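Local structure of intracellular growth locus, subunit C (Francisella tularensis subsp. tularensis, 2QWU) at residues N33-A44 against M118-Q129. The protein is a pathogenicity-island protein of Francisella that probably supports intracellular growth of the bacterium. The protein carries 2 engineered substitutions. Sequence-based numbering, arbitrary orientation.
Sequences NCRMFIDSLTIA and MKIKLGNSNKKQ. Engineered in segment 33-44: M36 (natural residue Leu).
The amide of N126 lies stacked on one face of the F37 ring, the two planes 13° apart. CB of N126 sits 3.8 Å from the ring centroid, a CH-pi contact. N126 CG sits between the backbone N and the carbonyl carbon (chi1 63°), which lays the amide over the ring and beside the R35–F37 backbone. N126 ND2 donates to R35 O at 3.2 Å, and N126 OD1 accepts from F37 N at 2.9 Å. ND2 has a second acceptor in D56 OD1; with F37 N on OD1, the amide's rotation is fixed. Engineered M36, a selenomethionine, lays CG 3.5 Å from Q129 OE1, which accepts from M140 N.

The D39 carboxylate takes two bonds from N124, and D39 N donates to N124 O. D39 OD1 accepts the N-H of N124 from above the carboxylate plane; N124 ND2 meets D39 OD2 on its syn side at 3.1 Å. The carboxylate and amide planes stand 64° apart. S40 OG lies against G123 CA, where there is no side chain to meet it, and is linked to K121 O by a water.

Beyond this, 41-43 and 120-122 run antiparallel. L41 CD1 lies 3.7 Å from L122 CD2, and I38 CD1 meets the same methyl. Strand 37-43 continues the sheet to 71-79, and 120-122 to 147-150. Helix 97-114 packs against I43, A44 and M118.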
loop_
_atom_site.group_PDB
_atom_site.type_symbol
_atom_site.label_atom_id
_atom_site.label_comp_id
_atom_site.label_asym_id
_atom_site.label_seq_id
_atom_site.Cartn_x
_atom_site.Cartn_y
_atom_site.Cartn_z
ATOM N N ASN A 33 -12.487 4.143 10.986
ATOM C CA ASN A 33 -12.151 2.928 10.208
ATOM C C ASN A 33 -10.686 2.842 9.857
ATOM O O ASN A 33 -9.925 3.819 10.025
ATOM C CB ASN A 33 -13.025 2.870 8.929
ATOM C CG ASN A 33 -14.489 3.167 9.222
ATOM O OD1 ASN A 33 -15.083 2.529 10.083
ATOM N ND2 ASN A 33 -15.060 4.155 8.532
ATOM N N CYS A 34 -10.281 1.666 9.402
ATOM C CA CYS A 34 -8.875 1.455 9.083
ATOM C C CYS A 34 -8.401 2.256 7.866
ATOM O O CYS A 34 -9.166 2.627 6.956
ATOM C CB CYS A 34 -8.585 -0.018 8.900
ATOM S SG CYS A 34 -9.417 -0.696 7.438
ATOM N N ARG A 35 -7.124 2.632 7.912
ATOM C CA ARG A 35 -6.551 3.363 6.786
ATOM C C ARG A 35 -5.028 3.111 6.783
ATOM O O ARG A 35 -4.388 2.960 7.836
ATOM C CB ARG A 35 -6.870 4.874 6.835
ATOM C CG ARG A 35 -5.968 5.770 7.821
ATOM C CD ARG A 35 -6.153 5.417 9.248
ATOM N NE ARG A 35 -7.528 5.535 9.726
ATOM C CZ ARG A 35 -8.180 6.664 10.059
ATOM N NH1 ARG A 35 -7.623 7.885 9.978
ATOM N NH2 ARG A 35 -9.435 6.584 10.530
HETATM N N MSE A 36 -4.468 3.052 5.579
HETATM C CA MSE A 36 -3.033 2.822 5.398
HETATM C C MSE A 36 -2.504 3.792 4.380
HETATM O O MSE A 36 -3.144 4.077 3.392
HETATM C CB MSE A 36 -2.777 1.380 4.906
HETATM C CG MSE A 36 -2.951 0.330 5.955
HETATM SE SE MSE A 36 -2.517 -1.383 5.190
HETATM C CE MSE A 36 -0.891 -1.040 4.900
ATOM N N PHE A 37 -1.342 4.385 4.664
ATOM C CA PHE A 37 -0.746 5.246 3.707
ATOM C C PHE A 37 0.770 5.280 3.936
ATOM O O PHE A 37 1.267 4.870 5.007
ATOM C CB PHE A 37 -1.404 6.634 3.754
ATOM C CG PHE A 37 -1.323 7.331 5.129
ATOM C CD1 PHE A 37 -0.183 8.046 5.485
ATOM C CD2 PHE A 37 -2.404 7.281 6.021
ATOM C CE1 PHE A 37 -0.113 8.740 6.749
ATOM C CE2 PHE A 37 -2.367 7.971 7.278
ATOM C CZ PHE A 37 -1.185 8.710 7.624
ATOM N N ILE A 38 1.485 5.714 2.902
ATOM C CA ILE A 38 2.944 5.729 2.974
ATOM C C ILE A 38 3.515 7.107 2.662
ATOM O O ILE A 38 2.997 7.834 1.821
ATOM C CB ILE A 38 3.534 4.669 2.028
ATOM C CG1 ILE A 38 2.945 4.840 0.606
ATOM C CG2 ILE A 38 3.251 3.252 2.579
ATOM C CD1 ILE A 38 3.550 3.876 -0.445
ATOM N N ASP A 39 4.630 7.460 3.306
ATOM C CA ASP A 39 5.158 8.822 3.148
ATOM C C ASP A 39 6.013 9.057 1.917
ATOM O O ASP A 39 6.387 10.220 1.624
ATOM C CB ASP A 39 5.876 9.291 4.451
ATOM C CG ASP A 39 7.151 8.540 4.728
ATOM O OD1 ASP A 39 7.533 7.678 3.913
ATOM O OD2 ASP A 39 7.815 8.836 5.790
ATOM N N SER A 40 6.273 7.997 1.168
ATOM C CA SER A 40 6.987 8.121 -0.089
ATOM C C SER A 40 6.661 6.919 -0.959
ATOM O O SER A 40 6.248 5.883 -0.448
ATOM C CB SER A 40 8.495 8.246 0.119
ATOM O OG SER A 40 9.057 7.005 0.455
ATOM N N LEU A 41 6.820 7.067 -2.271
ATOM C CA LEU A 41 6.560 6.006 -3.189
ATOM C C LEU A 41 7.336 6.264 -4.485
ATOM O O LEU A 41 7.251 7.337 -5.085
ATOM C CB LEU A 41 5.041 5.920 -3.535
ATOM C CG LEU A 41 4.669 4.943 -4.680
ATOM C CD1 LEU A 41 4.921 3.515 -4.299
ATOM C CD2 LEU A 41 3.192 5.185 -5.068
ATOM N N THR A 42 8.098 5.270 -4.891
ATOM C CA THR A 42 8.797 5.327 -6.156
ATOM C C THR A 42 8.358 4.173 -7.021
ATOM O O THR A 42 8.328 3.045 -6.562
ATOM C CB THR A 42 10.299 5.260 -5.951
ATOM O OG1 THR A 42 10.641 6.322 -5.074
ATOM C CG2 THR A 42 11.065 5.438 -7.329
ATOM N N ILE A 43 8.014 4.473 -8.275
ATOM C CA ILE A 43 7.603 3.435 -9.219
ATOM C C ILE A 43 8.431 3.534 -10.506
ATOM O O ILE A 43 8.383 4.561 -11.194
ATOM C CB ILE A 43 6.101 3.578 -9.607
ATOM C CG1 ILE A 43 5.216 3.349 -8.377
ATOM C CG2 ILE A 43 5.726 2.505 -10.665
ATOM C CD1 ILE A 43 3.750 3.667 -8.635
ATOM N N ALA A 44 9.159 2.461 -10.819
ATOM C CA ALA A 44 9.990 2.416 -12.031
ATOM C C ALA A 44 10.888 3.668 -12.041
ATOM O O ALA A 44 11.129 4.287 -13.082
ATOM C CB ALA A 44 9.086 2.372 -13.274
HETATM N N MSE A 118 12.036 -3.509 -12.599
HETATM C CA MSE A 118 11.014 -2.487 -12.365
HETATM C C MSE A 118 10.653 -2.552 -10.859
HETATM O O MSE A 118 9.862 -3.403 -10.427
HETATM C CB MSE A 118 9.780 -2.747 -13.253
HETATM C CG MSE A 118 8.850 -1.507 -13.499
HETATM SE SE MSE A 118 7.900 -0.911 -11.960
HETATM C CE MSE A 118 6.876 -2.329 -11.773
ATOM N N LYS A 119 11.214 -1.631 -10.077
ATOM C CA LYS A 119 10.963 -1.638 -8.626
ATOM C C LYS A 119 9.907 -0.665 -8.153
ATOM O O LYS A 119 9.791 0.460 -8.673
ATOM C CB LYS A 119 12.246 -1.314 -7.849
ATOM C CG LYS A 119 13.468 -2.150 -8.223
ATOM C CD LYS A 119 13.220 -3.633 -8.162
ATOM C CE LYS A 119 14.549 -4.402 -8.185
ATOM N NZ LYS A 119 14.301 -5.887 -8.152
ATOM N N ILE A 120 9.141 -1.086 -7.147
ATOM C CA ILE A 120 8.136 -0.230 -6.547
ATOM C C ILE A 120 8.623 -0.214 -5.117
ATOM O O ILE A 120 8.726 -1.266 -4.470
ATOM C CB ILE A 120 6.763 -0.835 -6.689
ATOM C CG1 ILE A 120 6.469 -0.902 -8.196
ATOM C CG2 ILE A 120 5.714 -0.009 -5.901
ATOM C CD1 ILE A 120 5.140 -1.388 -8.540
ATOM N N LYS A 121 9.003 0.972 -4.643
ATOM C CA LYS A 121 9.584 1.060 -3.314
ATOM C C LYS A 121 8.673 1.903 -2.431
ATOM O O LYS A 121 8.389 3.089 -2.733
ATOM C CB LYS A 121 10.976 1.701 -3.391
ATOM C CG LYS A 121 11.643 1.933 -2.029
ATOM C CD LYS A 121 12.195 0.666 -1.440
ATOM C CE LYS A 121 13.143 0.934 -0.219
ATOM N NZ LYS A 121 13.632 -0.353 0.383
ATOM N N LEU A 122 8.184 1.278 -1.364
ATOM C CA LEU A 122 7.255 1.968 -0.480
ATOM C C LEU A 122 8.035 2.637 0.645
ATOM O O LEU A 122 9.031 2.063 1.122
ATOM C CB LEU A 122 6.285 0.964 0.154
ATOM C CG LEU A 122 5.586 -0.044 -0.759
ATOM C CD1 LEU A 122 4.493 -0.819 0.038
ATOM C CD2 LEU A 122 4.974 0.696 -1.925
ATOM N N GLY A 123 7.576 3.808 1.055
ATOM C CA GLY A 123 8.211 4.533 2.143
ATOM C C GLY A 123 7.663 4.041 3.476
ATOM O O GLY A 123 7.168 2.922 3.569
ATOM N N ASN A 124 7.738 4.873 4.512
ATOM C CA ASN A 124 7.256 4.493 5.835
ATOM C C ASN A 124 5.737 4.506 5.867
ATOM O O ASN A 124 5.099 5.500 5.478
ATOM C CB ASN A 124 7.743 5.494 6.880
ATOM C CG ASN A 124 9.254 5.515 6.966
ATOM O OD1 ASN A 124 9.884 4.443 7.140
ATOM N ND2 ASN A 124 9.843 6.698 6.835
ATOM N N SER A 125 5.165 3.412 6.341
ATOM C CA SER A 125 3.711 3.389 6.483
ATOM C C SER A 125 3.298 3.947 7.845
ATOM O O SER A 125 4.101 4.030 8.797
ATOM C CB SER A 125 3.176 1.947 6.272
ATOM O OG SER A 125 3.806 0.978 7.067
ATOM N N ASN A 126 2.049 4.367 7.937
ATOM C CA ASN A 126 1.512 4.920 9.195
ATOM C C ASN A 126 1.385 3.877 10.295
ATOM O O ASN A 126 1.191 2.688 10.055
ATOM C CB ASN A 126 0.163 5.633 8.961
ATOM C CG ASN A 126 -0.942 4.680 8.464
ATOM O OD1 ASN A 126 -0.758 3.940 7.512
ATOM N ND2 ASN A 126 -2.093 4.728 9.119
ATOM N N LYS A 127 1.508 4.333 11.528
ATOM C CA LYS A 127 1.471 3.397 12.655
ATOM C C LYS A 127 0.069 3.147 13.184
ATOM O O LYS A 127 -0.157 2.122 13.794
ATOM C CB LYS A 127 2.371 3.924 13.785
ATOM C CG LYS A 127 3.857 4.001 13.340
ATOM C CD LYS A 127 4.820 4.524 14.427
ATOM C CE LYS A 127 6.246 4.713 13.883
ATOM N NZ LYS A 127 6.674 3.595 12.996
ATOM N N LYS A 128 -0.854 4.070 12.971
ATOM C CA LYS A 128 -2.193 3.868 13.504
ATOM C C LYS A 128 -3.138 3.549 12.343
ATOM O O LYS A 128 -3.795 4.426 11.826
ATOM C CB LYS A 128 -2.616 5.127 14.266
ATOM C CG LYS A 128 -1.714 5.348 15.512
ATOM C CD LYS A 128 -2.215 6.543 16.347
ATOM C CE LYS A 128 -1.533 6.635 17.694
ATOM N NZ LYS A 128 -0.105 7.054 17.513
ATOM N N GLN A 129 -3.187 2.273 11.962
ATOM C CA GLN A 129 -3.974 1.815 10.815
ATOM C C GLN A 129 -5.370 1.259 11.168
ATOM O O GLN A 129 -6.317 1.496 10.445
ATOM C CB GLN A 129 -3.181 0.724 10.141
ATOM C CG GLN A 129 -1.800 1.199 9.672
ATOM C CD GLN A 129 -1.058 0.084 8.962
ATOM O OE1 GLN A 129 -1.547 -1.056 8.880
ATOM N NE2 GLN A 129 0.107 0.389 8.438
HETATM O O HOH W 1 9.737 5.078 -1.499
#